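Local atomic coordinates of ubiquinone biosynthesis protein UbiJ (Escherichia coli, PDB entry 6H6O), a protein that binds hydrophobic intermediates of ubiquinone biosynthesis through its SCP2 domain, the part crystallised here, and is essential for the stability of the multi-enzyme Ubi complex. Residues G21-L26 with V68-E73; P34-A39 with V120-L125; S41-K46 with I113-N118; V47-V52 with D79-A84. One frame throughout, in Å; residues are numbered along the deposited sequence.

Contact 1 (G21-L26 with V68-E73). With CA (calcium ion), chain I.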
loop_
_atom_site.group_PDB
_atom_site.type_symbol
_atom_site.label_atom_id
_atom_site.label_comp_id
_atom_site.label_asym_id
_atom_site.label_seq_id
_atom_site.Cartn_x
_atom_site.Cartn_y
_atom_site.Cartn_z
ATOM N N GLY A 21 -5.238 -3.135 6.569
ATOM C CA GLY A 21 -4.110 -2.216 6.756
ATOM C C GLY A 21 -4.427 -0.826 6.227
ATOM O O GLY A 21 -4.200 0.181 6.915
ATOM N N ILE A 22 -5.013 -0.759 5.027
ATOM C CA ILE A 22 -5.415 0.527 4.438
ATOM C C ILE A 22 -6.475 1.185 5.320
ATOM O O ILE A 22 -6.384 2.382 5.576
ATOM C CB ILE A 22 -5.842 0.382 2.933
ATOM C CG1 ILE A 22 -4.617 0.007 2.069
ATOM C CG2 ILE A 22 -6.495 1.677 2.382
ATOM C CD1 ILE A 22 -5.021 -0.534 0.660
ATOM N N GLU A 23 -7.461 0.401 5.807
ATOM C CA GLU A 23 -8.525 0.919 6.672
ATOM C C GLU A 23 -7.927 1.525 7.954
ATOM O O GLU A 23 -8.296 2.646 8.335
ATOM C CB GLU A 23 -9.533 -0.196 7.022
ATOM C CG GLU A 23 -10.659 0.298 7.913
ATOM C CD GLU A 23 -11.791 -0.689 8.125
ATOM O OE1 GLU A 23 -12.290 -1.245 7.120
ATOM O OE2 GLU A 23 -12.239 -0.836 9.286
ATOM N N SER A 24 -6.991 0.786 8.606
ATOM C CA SER A 24 -6.342 1.268 9.823
ATOM C C SER A 24 -5.607 2.605 9.570
ATOM O O SER A 24 -5.766 3.548 10.341
ATOM C CB SER A 24 -5.371 0.213 10.354
ATOM O OG SER A 24 -4.750 0.679 11.537
ATOM N N LEU A 25 -4.845 2.676 8.469
ATOM C CA LEU A 25 -4.081 3.864 8.055
ATOM C C LEU A 25 -5.026 5.052 7.843
ATOM O O LEU A 25 -4.775 6.121 8.400
ATOM C CB LEU A 25 -3.313 3.593 6.755
ATOM C CG LEU A 25 -1.827 3.153 6.861
ATOM C CD1 LEU A 25 -1.340 2.615 5.548
ATOM C CD2 LEU A 25 -0.947 4.332 7.227
ATOM N N LEU A 26 -6.097 4.861 7.049
ATOM C CA LEU A 26 -7.083 5.914 6.767
ATOM C C LEU A 26 -7.779 6.407 8.017
ATOM O O LEU A 26 -7.980 7.609 8.152
ATOM C CB LEU A 26 -8.113 5.447 5.733
ATOM C CG LEU A 26 -7.603 5.256 4.305
ATOM C CD1 LEU A 26 -8.666 4.593 3.453
ATOM C CD2 LEU A 26 -7.095 6.593 3.685
ATOM N N VAL A 68 -14.082 5.209 8.384
ATOM C CA VAL A 68 -14.210 4.812 6.983
ATOM C C VAL A 68 -13.922 3.307 6.984
ATOM O O VAL A 68 -13.004 2.822 7.678
ATOM C CB VAL A 68 -13.282 5.600 6.008
ATOM C CG1 VAL A 68 -11.818 5.558 6.461
ATOM C CG2 VAL A 68 -13.423 5.103 4.558
ATOM N N ASP A 69 -14.737 2.576 6.258
ATOM C CA ASP A 69 -14.563 1.154 6.114
ATOM C C ASP A 69 -14.007 0.895 4.732
ATOM O O ASP A 69 -14.413 1.550 3.771
ATOM C CB ASP A 69 -15.886 0.419 6.345
ATOM C CG ASP A 69 -16.179 0.329 7.821
ATOM O OD1 ASP A 69 -15.560 -0.525 8.496
ATOM O OD2 ASP A 69 -16.939 1.176 8.324
ATOM N N VAL A 70 -13.011 -0.014 4.648
ATOM C CA VAL A 70 -12.399 -0.367 3.385
ATOM C C VAL A 70 -12.779 -1.823 3.078
ATOM O O VAL A 70 -12.629 -2.690 3.945
ATOM C CB VAL A 70 -10.866 -0.120 3.327
ATOM C CG1 VAL A 70 -10.315 -0.446 1.944
ATOM C CG2 VAL A 70 -10.535 1.330 3.690
ATOM N N LEU A 71 -13.266 -2.070 1.862
ATOM C CA LEU A 71 -13.673 -3.400 1.390
ATOM C C LEU A 71 -12.973 -3.710 0.077
ATOM O O LEU A 71 -12.568 -2.803 -0.640
ATOM C CB LEU A 71 -15.198 -3.472 1.216
ATOM C CG LEU A 71 -16.035 -3.488 2.495
ATOM C CD1 LEU A 71 -16.811 -2.189 2.642
ATOM C CD2 LEU A 71 -16.955 -4.662 2.492
ATOM N N GLY A 72 -12.844 -4.990 -0.225
ATOM C CA GLY A 72 -12.214 -5.445 -1.457
ATOM C C GLY A 72 -13.237 -5.758 -2.527
ATOM O O GLY A 72 -12.871 -5.906 -3.695
ATOM N N GLU A 73 -14.526 -5.825 -2.153
ATOM C CA GLU A 73 -15.636 -6.090 -3.067
ATOM C C GLU A 73 -16.803 -5.221 -2.642
ATOM O O GLU A 73 -16.953 -4.920 -1.453
ATOM C CB GLU A 73 -16.071 -7.588 -2.992
ATOM C CG GLU A 73 -15.058 -8.611 -3.479
ATOM C CD GLU A 73 -14.740 -8.653 -4.964
ATOM O OE1 GLU A 73 -15.570 -8.180 -5.776
ATOM O OE2 GLU A 73 -13.667 -9.196 -5.320
HETATM CA CA CA I . -13.885 -2.357 8.422
HETATM O O HOH W 1 -14.321 -3.178 6.180
HETATM O O HOH W 2 -15.549 -4.056 8.581
HETATM O O HOH W 3 -14.147 -2.242 10.602
HETATM O O HOH W 4 -12.265 -3.899 8.567
#

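Contact 2 (P34-A39 with V120-L125). With CA (calcium ion), chain H.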
loop_
_atom_site.group_PDB
_atom_site.type_symbol
_atom_site.label_atom_id
_atom_site.label_comp_id
_atom_site.label_asym_id
_atom_site.label_seq_id
_atom_site.Cartn_x
_atom_site.Cartn_y
_atom_site.Cartn_z
ATOM N N PRO A 34 -10.670 15.339 16.112
ATOM C CA PRO A 34 -12.007 15.967 16.082
ATOM C C PRO A 34 -12.041 17.303 15.323
ATOM O O PRO A 34 -13.130 17.722 14.917
ATOM C CB PRO A 34 -12.359 16.149 17.561
ATOM C CG PRO A 34 -11.071 16.144 18.273
ATOM C CD PRO A 34 -10.105 15.318 17.480
ATOM N N ALA A 35 -10.851 17.953 15.081
ATOM C CA ALA A 35 -10.797 19.218 14.341
ATOM C C ALA A 35 -11.288 19.068 12.879
ATOM O O ALA A 35 -11.708 20.057 12.275
ATOM C CB ALA A 35 -9.381 19.788 14.357
ATOM N N LEU A 36 -11.186 17.850 12.314
ATOM C CA LEU A 36 -11.571 17.578 10.918
ATOM C C LEU A 36 -13.053 17.253 10.691
ATOM O O LEU A 36 -13.452 16.983 9.546
ATOM C CB LEU A 36 -10.696 16.447 10.351
ATOM C CG LEU A 36 -9.190 16.650 10.376
ATOM C CD1 LEU A 36 -8.490 15.426 9.847
ATOM C CD2 LEU A 36 -8.784 17.881 9.573
ATOM N N LYS A 37 -13.856 17.263 11.762
ATOM C CA LYS A 37 -15.269 16.888 11.695
ATOM C C LYS A 37 -16.049 17.547 10.542
ATOM O O LYS A 37 -16.728 16.833 9.808
ATOM C CB LYS A 37 -15.978 17.120 13.034
ATOM C CG LYS A 37 -17.322 16.385 13.119
ATOM C CD LYS A 37 -18.058 16.602 14.422
ATOM C CE LYS A 37 -19.260 15.688 14.525
ATOM N NZ LYS A 37 -19.985 15.898 15.809
ATOM N N THR A 38 -15.923 18.878 10.342
ATOM C CA THR A 38 -16.705 19.535 9.265
ATOM C C THR A 38 -16.256 19.101 7.866
ATOM O O THR A 38 -17.087 19.021 6.952
ATOM C CB THR A 38 -16.738 21.049 9.406
ATOM O OG1 THR A 38 -15.418 21.534 9.233
ATOM C CG2 THR A 38 -17.340 21.511 10.735
ATOM N N ALA A 39 -14.948 18.801 7.704
ATOM C CA ALA A 39 -14.411 18.331 6.428
ATOM C C ALA A 39 -14.884 16.893 6.170
ATOM O O ALA A 39 -15.243 16.574 5.041
ATOM C CB ALA A 39 -12.895 18.394 6.454
ATOM N N VAL A 120 -9.795 14.557 -1.260
ATOM C CA VAL A 120 -8.498 15.236 -1.429
ATOM C C VAL A 120 -8.418 16.471 -0.476
ATOM O O VAL A 120 -7.405 16.656 0.207
ATOM C CB VAL A 120 -8.233 15.555 -2.936
ATOM C CG1 VAL A 120 -7.003 16.457 -3.133
ATOM C CG2 VAL A 120 -8.117 14.263 -3.753
ATOM N N ALA A 121 -9.515 17.257 -0.390
ATOM C CA ALA A 121 -9.619 18.409 0.519
ATOM C C ALA A 121 -9.446 17.930 1.976
ATOM O O ALA A 121 -8.719 18.567 2.737
ATOM C CB ALA A 121 -10.959 19.099 0.343
ATOM N N LEU A 122 -10.089 16.804 2.355
ATOM C CA LEU A 122 -9.965 16.214 3.694
ATOM C C LEU A 122 -8.525 15.783 3.970
ATOM O O LEU A 122 -8.000 16.133 5.036
ATOM C CB LEU A 122 -10.957 15.034 3.906
ATOM C CG LEU A 122 -10.789 14.178 5.177
ATOM C CD1 LEU A 122 -10.914 15.008 6.460
ATOM C CD2 LEU A 122 -11.765 12.999 5.181
ATOM N N ALA A 123 -7.870 15.065 3.025
ATOM C CA ALA A 123 -6.473 14.641 3.205
ATOM C C ALA A 123 -5.541 15.865 3.367
ATOM O O ALA A 123 -4.623 15.833 4.201
ATOM C CB ALA A 123 -6.028 13.776 2.031
ATOM N N ASP A 124 -5.810 16.943 2.587
ATOM C CA ASP A 124 -5.042 18.192 2.655
ATOM C C ASP A 124 -5.180 18.813 4.064
ATOM O O ASP A 124 -4.179 19.157 4.688
ATOM C CB ASP A 124 -5.523 19.178 1.575
ATOM C CG ASP A 124 -4.581 20.353 1.312
ATOM O OD1 ASP A 124 -3.444 20.330 1.827
ATOM O OD2 ASP A 124 -4.984 21.290 0.577
ATOM N N LEU A 125 -6.416 18.842 4.602
ATOM C CA LEU A 125 -6.658 19.398 5.932
ATOM C C LEU A 125 -6.101 18.496 7.026
ATOM O O LEU A 125 -5.682 19.003 8.070
ATOM C CB LEU A 125 -8.144 19.685 6.137
ATOM C CG LEU A 125 -8.676 20.882 5.303
ATOM C CD1 LEU A 125 -10.185 20.943 5.331
ATOM C CD2 LEU A 125 -8.104 22.226 5.794
HETATM CA CA CA H . -1.410 18.889 0.875
HETATM O O HOH W 5 -2.431 16.515 0.946
HETATM O O HOH W 6 -0.700 21.143 1.888
#

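Contact 3 (S41-K46 with I113-N118)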
loop_
_atom_site.group_PDB
_atom_site.type_symbol
_atom_site.label_atom_id
_atom_site.label_comp_id
_atom_site.label_asym_id
_atom_site.label_seq_id
_atom_site.Cartn_x
_atom_site.Cartn_y
_atom_site.Cartn_z
ATOM N N SER A 41 -17.699 15.590 7.266
ATOM C CA SER A 41 -19.164 15.622 7.061
ATOM C C SER A 41 -19.569 15.620 5.590
ATOM O O SER A 41 -20.595 15.037 5.238
ATOM C CB SER A 41 -19.800 16.801 7.791
ATOM O OG SER A 41 -19.624 18.002 7.062
ATOM N N ARG A 42 -18.728 16.240 4.730
ATOM C CA ARG A 42 -18.950 16.315 3.282
ATOM C C ARG A 42 -18.954 14.918 2.607
ATOM O O ARG A 42 -19.479 14.780 1.513
ATOM C CB ARG A 42 -17.858 17.198 2.640
ATOM C CG ARG A 42 -17.988 18.683 3.031
ATOM C CD ARG A 42 -17.174 19.598 2.141
ATOM N NE ARG A 42 -15.739 19.444 2.377
ATOM C CZ ARG A 42 -14.899 20.439 2.652
ATOM N NH1 ARG A 42 -15.339 21.689 2.730
ATOM N NH2 ARG A 42 -13.611 20.191 2.850
ATOM N N LEU A 43 -18.353 13.908 3.250
ATOM C CA LEU A 43 -18.235 12.534 2.726
ATOM C C LEU A 43 -19.201 11.549 3.393
ATOM O O LEU A 43 -19.226 10.380 2.999
ATOM C CB LEU A 43 -16.784 12.022 2.908
ATOM C CG LEU A 43 -15.729 12.723 2.055
ATOM C CD1 LEU A 43 -14.318 12.408 2.575
ATOM C CD2 LEU A 43 -15.830 12.331 0.577
ATOM N N LEU A 44 -19.966 11.984 4.398
ATOM C CA LEU A 44 -20.857 11.054 5.136
ATOM C C LEU A 44 -21.805 10.305 4.224
ATOM O O LEU A 44 -22.479 10.909 3.398
ATOM C CB LEU A 44 -21.617 11.725 6.286
ATOM C CG LEU A 44 -20.761 12.352 7.393
ATOM C CD1 LEU A 44 -21.623 13.010 8.446
ATOM C CD2 LEU A 44 -19.762 11.365 7.968
ATOM N N GLY A 45 -21.774 8.987 4.337
ATOM C CA GLY A 45 -22.606 8.097 3.533
ATOM C C GLY A 45 -22.102 7.810 2.137
ATOM O O GLY A 45 -22.695 6.991 1.425
ATOM N N LYS A 46 -20.984 8.428 1.737
ATOM C CA LYS A 46 -20.436 8.215 0.401
ATOM C C LYS A 46 -19.693 6.899 0.255
ATOM O O LYS A 46 -19.045 6.418 1.199
ATOM C CB LYS A 46 -19.551 9.404 -0.049
ATOM C CG LYS A 46 -20.316 10.746 -0.119
ATOM C CD LYS A 46 -21.454 10.774 -1.167
ATOM C CE LYS A 46 -22.083 12.153 -1.211
ATOM N NZ LYS A 46 -23.289 12.173 -2.087
ATOM N N ILE A 113 -17.842 13.795 -9.148
ATOM C CA ILE A 113 -16.497 14.388 -8.987
ATOM C C ILE A 113 -16.296 15.040 -7.574
ATOM O O ILE A 113 -15.178 15.044 -7.067
ATOM C CB ILE A 113 -16.168 15.378 -10.157
ATOM C CG1 ILE A 113 -14.644 15.664 -10.237
ATOM C CG2 ILE A 113 -17.019 16.674 -10.077
ATOM C CD1 ILE A 113 -14.170 16.498 -11.462
ATOM N N GLN A 114 -17.382 15.538 -6.953
ATOM C CA GLN A 114 -17.342 16.190 -5.636
ATOM C C GLN A 114 -16.817 15.267 -4.546
ATOM O O GLN A 114 -16.107 15.733 -3.665
ATOM C CB GLN A 114 -18.712 16.782 -5.247
ATOM C CG GLN A 114 -19.141 17.936 -6.151
ATOM C CD GLN A 114 -20.411 18.591 -5.674
ATOM O OE1 GLN A 114 -21.516 18.058 -5.826
ATOM N NE2 GLN A 114 -20.278 19.777 -5.105
ATOM N N VAL A 115 -17.103 13.953 -4.641
ATOM C CA VAL A 115 -16.641 12.956 -3.667
ATOM C C VAL A 115 -15.110 12.923 -3.602
ATOM O O VAL A 115 -14.544 13.075 -2.511
ATOM C CB VAL A 115 -17.280 11.544 -3.918
ATOM C CG1 VAL A 115 -16.667 10.479 -3.000
ATOM C CG2 VAL A 115 -18.801 11.591 -3.741
ATOM N N VAL A 116 -14.435 12.771 -4.757
ATOM C CA VAL A 116 -12.964 12.740 -4.782
ATOM C C VAL A 116 -12.388 14.144 -4.423
ATOM O O VAL A 116 -11.393 14.216 -3.707
ATOM C CB VAL A 116 -12.372 12.121 -6.082
ATOM C CG1 VAL A 116 -12.699 12.969 -7.316
ATOM C CG2 VAL A 116 -10.863 11.881 -5.941
ATOM N N GLN A 117 -13.037 15.236 -4.865
ATOM C CA GLN A 117 -12.594 16.590 -4.489
ATOM C C GLN A 117 -12.630 16.755 -2.957
ATOM O O GLN A 117 -11.662 17.253 -2.372
ATOM C CB GLN A 117 -13.465 17.673 -5.150
ATOM C CG GLN A 117 -13.224 17.810 -6.653
ATOM C CD GLN A 117 -14.266 18.678 -7.330
ATOM O OE1 GLN A 117 -15.335 18.968 -6.788
ATOM N NE2 GLN A 117 -13.998 19.093 -8.556
ATOM N N ASN A 118 -13.719 16.277 -2.312
ATOM C CA ASN A 118 -13.885 16.361 -0.852
ATOM C C ASN A 118 -12.902 15.443 -0.136
ATOM O O ASN A 118 -12.369 15.822 0.897
ATOM C CB ASN A 118 -15.333 16.081 -0.432
ATOM C CG ASN A 118 -16.266 17.191 -0.875
ATOM O OD1 ASN A 118 -15.859 18.333 -1.068
ATOM N ND2 ASN A 118 -17.540 16.898 -1.022
HETATM O O HOH W 7 -18.677 14.402 -1.084
HETATM O O HOH W 8 -13.937 17.395 2.788
#

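Contact 4 (V47-V52 with D79-A84). With CA (calcium ion), chain F; LMR ((2S)-2-hydroxybutanedioic acid), chain E.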
loop_
_atom_site.group_PDB
_atom_site.type_symbol
_atom_site.label_atom_id
_atom_site.label_comp_id
_atom_site.label_asym_id
_atom_site.label_seq_id
_atom_site.Cartn_x
_atom_site.Cartn_y
_atom_site.Cartn_z
ATOM N N VAL A 47 -19.807 6.310 -0.938
ATOM C CA VAL A 47 -19.096 5.102 -1.375
ATOM C C VAL A 47 -18.127 5.517 -2.511
ATOM O O VAL A 47 -18.578 5.929 -3.593
ATOM C CB VAL A 47 -20.030 3.964 -1.843
ATOM C CG1 VAL A 47 -19.202 2.722 -2.225
ATOM C CG2 VAL A 47 -21.074 3.623 -0.782
ATOM N N LEU A 48 -16.811 5.428 -2.254
ATOM C CA LEU A 48 -15.789 5.784 -3.225
ATOM C C LEU A 48 -15.062 4.517 -3.659
ATOM O O LEU A 48 -14.421 3.870 -2.828
ATOM C CB LEU A 48 -14.802 6.793 -2.613
ATOM C CG LEU A 48 -13.545 7.193 -3.452
ATOM C CD1 LEU A 48 -13.939 7.834 -4.811
ATOM C CD2 LEU A 48 -12.646 8.173 -2.663
ATOM N N ARG A 49 -15.176 4.167 -4.953
ATOM C CA ARG A 49 -14.503 2.992 -5.521
ATOM C C ARG A 49 -13.181 3.419 -6.158
ATOM O O ARG A 49 -13.159 4.340 -6.968
ATOM C CB ARG A 49 -15.407 2.291 -6.549
ATOM C CG ARG A 49 -14.907 0.904 -6.939
ATOM C CD ARG A 49 -15.963 0.115 -7.709
ATOM N NE ARG A 49 -15.509 -1.262 -7.894
ATOM C CZ ARG A 49 -16.146 -2.349 -7.469
ATOM N NH1 ARG A 49 -17.316 -2.246 -6.854
ATOM N NH2 ARG A 49 -15.619 -3.552 -7.663
ATOM N N VAL A 50 -12.091 2.738 -5.804
ATOM C CA VAL A 50 -10.750 3.038 -6.298
ATOM C C VAL A 50 -10.249 1.833 -7.087
ATOM O O VAL A 50 -10.112 0.737 -6.532
ATOM C CB VAL A 50 -9.743 3.480 -5.183
ATOM C CG1 VAL A 50 -8.389 3.861 -5.784
ATOM C CG2 VAL A 50 -10.289 4.624 -4.327
ATOM N N GLU A 51 -10.041 2.030 -8.397
ATOM C CA GLU A 51 -9.521 1.005 -9.305
ATOM C C GLU A 51 -8.061 1.357 -9.557
ATOM O O GLU A 51 -7.777 2.350 -10.231
ATOM C CB GLU A 51 -10.304 0.972 -10.628
ATOM C CG GLU A 51 -11.815 0.775 -10.487
ATOM C CD GLU A 51 -12.325 -0.595 -10.077
ATOM O OE1 GLU A 51 -11.512 -1.507 -9.816
ATOM O OE2 GLU A 51 -13.563 -0.745 -9.987
ATOM N N VAL A 52 -7.138 0.616 -8.939
ATOM C CA VAL A 52 -5.713 0.900 -9.109
ATOM C C VAL A 52 -5.262 0.100 -10.339
ATOM O O VAL A 52 -5.330 -1.136 -10.331
ATOM C CB VAL A 52 -4.839 0.629 -7.838
ATOM C CG1 VAL A 52 -3.407 1.099 -8.061
ATOM C CG2 VAL A 52 -5.404 1.341 -6.607
ATOM N N ASP A 79 -20.680 6.015 -5.414
ATOM C CA ASP A 79 -21.061 7.389 -5.705
ATOM C C ASP A 79 -20.048 8.041 -6.635
ATOM O O ASP A 79 -20.376 8.967 -7.394
ATOM C CB ASP A 79 -21.178 8.152 -4.387
ATOM C CG ASP A 79 -22.335 7.610 -3.542
ATOM O OD1 ASP A 79 -23.486 7.608 -4.029
ATOM O OD2 ASP A 79 -22.072 7.058 -2.465
ATOM N N CYS A 80 -18.815 7.553 -6.558
ATOM C CA CYS A 80 -17.690 8.043 -7.345
ATOM C C CYS A 80 -16.721 6.882 -7.537
ATOM O O CYS A 80 -16.522 6.071 -6.617
ATOM C CB CYS A 80 -17.017 9.216 -6.632
ATOM S SG CYS A 80 -15.580 9.910 -7.498
ATOM N N THR A 81 -16.148 6.791 -8.743
ATOM C CA THR A 81 -15.159 5.759 -9.072
ATOM C C THR A 81 -13.947 6.466 -9.668
ATOM O O THR A 81 -14.094 7.301 -10.578
ATOM C CB THR A 81 -15.743 4.702 -10.038
ATOM O OG1 THR A 81 -16.873 4.087 -9.416
ATOM C CG2 THR A 81 -14.701 3.622 -10.433
ATOM N N VAL A 82 -12.767 6.151 -9.137
ATOM C CA VAL A 82 -11.520 6.741 -9.594
ATOM C C VAL A 82 -10.634 5.636 -10.129
ATOM O O VAL A 82 -10.593 4.542 -9.545
ATOM C CB VAL A 82 -10.815 7.663 -8.549
ATOM C CG1 VAL A 82 -11.705 8.835 -8.154
ATOM C CG2 VAL A 82 -10.397 6.891 -7.306
ATOM N N ILE A 83 -10.003 5.886 -11.287
ATOM C CA ILE A 83 -9.116 4.931 -11.956
ATOM C C ILE A 83 -7.766 5.623 -12.193
ATOM O O ILE A 83 -7.721 6.675 -12.829
ATOM C CB ILE A 83 -9.705 4.326 -13.267
ATOM C CG1 ILE A 83 -11.143 3.767 -13.060
ATOM C CG2 ILE A 83 -8.757 3.232 -13.820
ATOM C CD1 ILE A 83 -12.227 4.614 -13.648
ATOM N N ALA A 84 -6.676 5.050 -11.648
ATOM C CA ALA A 84 -5.347 5.647 -11.774
ATOM C C ALA A 84 -4.262 4.645 -11.387
ATOM O O ALA A 84 -4.549 3.670 -10.699
ATOM C CB ALA A 84 -5.244 6.860 -10.859
HETATM CA CA CA F . -24.549 6.460 -2.193
HETATM C C1 LMR E . -24.808 6.652 -8.821
HETATM O O1A LMR E . -25.608 6.257 -9.645
HETATM O O1B LMR E . -23.564 6.241 -8.750
HETATM C C2 LMR E . -25.188 7.645 -7.735
HETATM O O2 LMR E . -24.511 7.380 -6.513
HETATM C C3 LMR E . -24.938 9.085 -8.166
HETATM C C4 LMR E . -23.478 9.474 -8.145
HETATM O O4A LMR E . -23.088 9.973 -6.996
HETATM O O4B LMR E . -22.756 9.365 -9.114
HETATM O O HOH W 9 -24.070 4.396 -3.203
HETATM O O HOH W 10 -24.217 5.462 -0.160
#

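Contact 1 (G21-L26 with V68-E73)
Glu23 OE1 is gripped twice, by a calcium ion at 2.3 Å and by the backbone N-H of Val70, whose N lies 2.9 Å from OE1. That hydrogen bond is nearly straight (173°), but the N-H comes from above the carboxylate plane, 37° out of it. OE2 of the same carboxylate also binds the calcium, making Glu23 a bidentate ligand, while Asp69 contributes OD1 alone at 2.5 Å. The two acidic side chains lie side by side with their carboxylate planes almost perpendicular, and the metal probably offsets their mutual repulsion. Four waters complete the coordination; one of them also donates to Val70 O.

Glu23 spans from helix to strand because its CG stands anti to the backbone N (chi1 -180°) and the chain runs on extended. The 21-26 segment of helix 14-30 runs nearly antiparallel to strand 68-71, an outermost strand of the SCP2-domain sheet, the two axes 7.5 Å apart at closest. Val70 points at the helix and packs its CG2 against Glu23 CA. Leu26 crosses this valine at about a right angle, its CD1 3.8 Å from Val70 CG2. Leu26 CB meets Val68 CG1, and both residues also touch Leu61 of strand 58-63.

Contact 2 (P34-A39 with V120-L125)
A short 3-10 segment, 34-36, runs into helix 37-41 and lies against 120-125 of helix 113-128, the CA atoms of Ala39 and Leu122 5.6 Å apart and those of Leu36 and Leu125 7.2 Å. The contact is helix-to-helix packing within the SCP2 domain, joining the C-terminal helix 113-128 to the connection between helix 14-30 and strand 47-52. It is apolar throughout: no hydrogen bond links the two segments.

Ala39 CB sits between two leucine branches, 3.9 Å from Leu122 CD1 and equally far from Leu125 CD1. Its small side chain is consistent with the close approach of the backbones here. Leu122 reaches it because CG is anti to the backbone N (chi1 171°), which carries CD1 across to the other segment although the side chain does not set out toward it. The same CD1 lies beside Leu36, 4.2 Å from its CB, the two leucines crossing at roughly a right angle. Leu122 also packs on Leu43, in the loop after helix 37-41, so the buried cluster continues beyond this pair of segments.

Asp124 serves another site: its OD1 binds a calcium ion, at 2.7 Å from the metal, together with the backbone O of Arg93 and the Glu127 carboxylate. Back at the packing surface, Leu36 CD2 rests against Leu125, 3.9 Å from its CB and 3.6 Å from its carbonyl O.

Contact 3 (S41-K46 with I113-N118)
Two waters carry the polar traffic between Arg42 and Asn118. One donates to the backbone O of Arg42 and accepts from Asn118 ND2, with 2.7 Å between the water oxygen and ND2. The other accepts from Arg42 NE, in the plane of the guanidinium at its edge, and donates to Asn118 O, 2.9 Å away. The helix backbone and the asparagine amide are thereby tied to the loop by water bridges, without a direct hydrogen bond across the contact.

Beside these bridges the side chains touch directly. The arginine crosses the asparagine at about a right angle, with guanidinium and amide planes only 20° apart; Arg42 CB lies 3.7 Å from Asn118 ND2, and Arg42 CD is equally far from Asn118 OD1. Replacing Asn118 by an alanine would be likely to leave the first water without the N-H that it accepts from the helix and to open a gap beside the arginine's aliphatic chain.

The apolar part centres on Leu43 and Val115, with Leu43 CD2 4.1 Å from Val115 CG1. The same methyl lies near the carbonyl oxygen of Val115 and packs on Asn118 CB, the leucine sliding past the asparagine in the opposite direction. Lys46 passes its methylene groups slantwise over the valine, CD 3.8 Å from Val115 CG2; a bend at chi2 (-64°) turns the chain to do so.

The loop, folded by successive type I and type II beta turns, links helix 37-41 to strand 47-52. It packs against helix 113-128, whose Val115 and Val116 rest on Cys80 of strand 80-84, while Gln117 touches helix 95-104.

Contact 4 (V47-V52 with D79-A84)
Asp79 and Val47 grip each other by reciprocal bonds: the backbone N of Val47 donates to Asp79 OD2 at 2.8 Å, using the anti lone pair of the carboxylate oxygen, and the backbone N of Asp79 donates to Val47 O. Both Asp79 oxygens also bind a calcium ion, and OD1 lies 2.7 Å from hydroxyl O2 of the bound (2S)-2-hydroxybutanedioic acid. Asp79, just before strand 80-84, thus ties the start of strand 47-52 to the metal and ligand.

Beyond this point the backbones pair in parallel, Arg49 and Glu51 each bonding through both N and O to the neighbouring strand; the bond from Glu51 N to Val82 O is nearly straight (177°).

On one face, within strand 47-52, Arg49 NE forms a salt bridge with Glu51 OE2 at 2.9 Å, from above the carboxylate plane. Glu51 OE1 and Arg49 NH2 both bond to Ser58 OG, and Arg49 NH1 to Trp74 O. A bend at chi2 (-72°) curls Glu51 back to that arginine, its CB 3.8 Å from Ile83 CG1 and its CG near Thr81 CG2. Alanine in place of Glu51 would probably leave Arg49 NE without its carboxylate mate and Ser58 OG without one partner, and uncover Thr81 CG2.

On the other face, Val50 CG2 lies 3.7 Å from Val82 CG2, the valines side by side. Leu48 CD1 rests 3.8 Å from Cys80 SG. Helix 113-128 packs here through Val115 and Val116. Central strand 47-52 and its neighbour 80-84 form the one parallel pair in the mixed sheet of the SCP2 fold.

Overall arrangement
Contacts 1 and 4 both reach the five-stranded sheet: contact 4 is its one parallel pair, made by the central strand 47-52 and its neighbour 80-84, and contact 1, centred about 13 Å away, attaches helix 14-30 to strand 68-71 at one border. Contacts 2 and 3 share helix 113-128, have centres about 11 Å apart and touch. Contact 3 in turn touches contact 4, whereas contacts 2 and 4, centres about 19 Å apart, lie on opposite sides of the chain's centre. Along the chain, contact 2 encloses contact 3, which encloses contact 4; contact 1 alternates with all three. Helix 113-128, the 34-46 segment and the sheet are thereby joined in one compact SCP2 domain, the lipid-binding part of UbiJ.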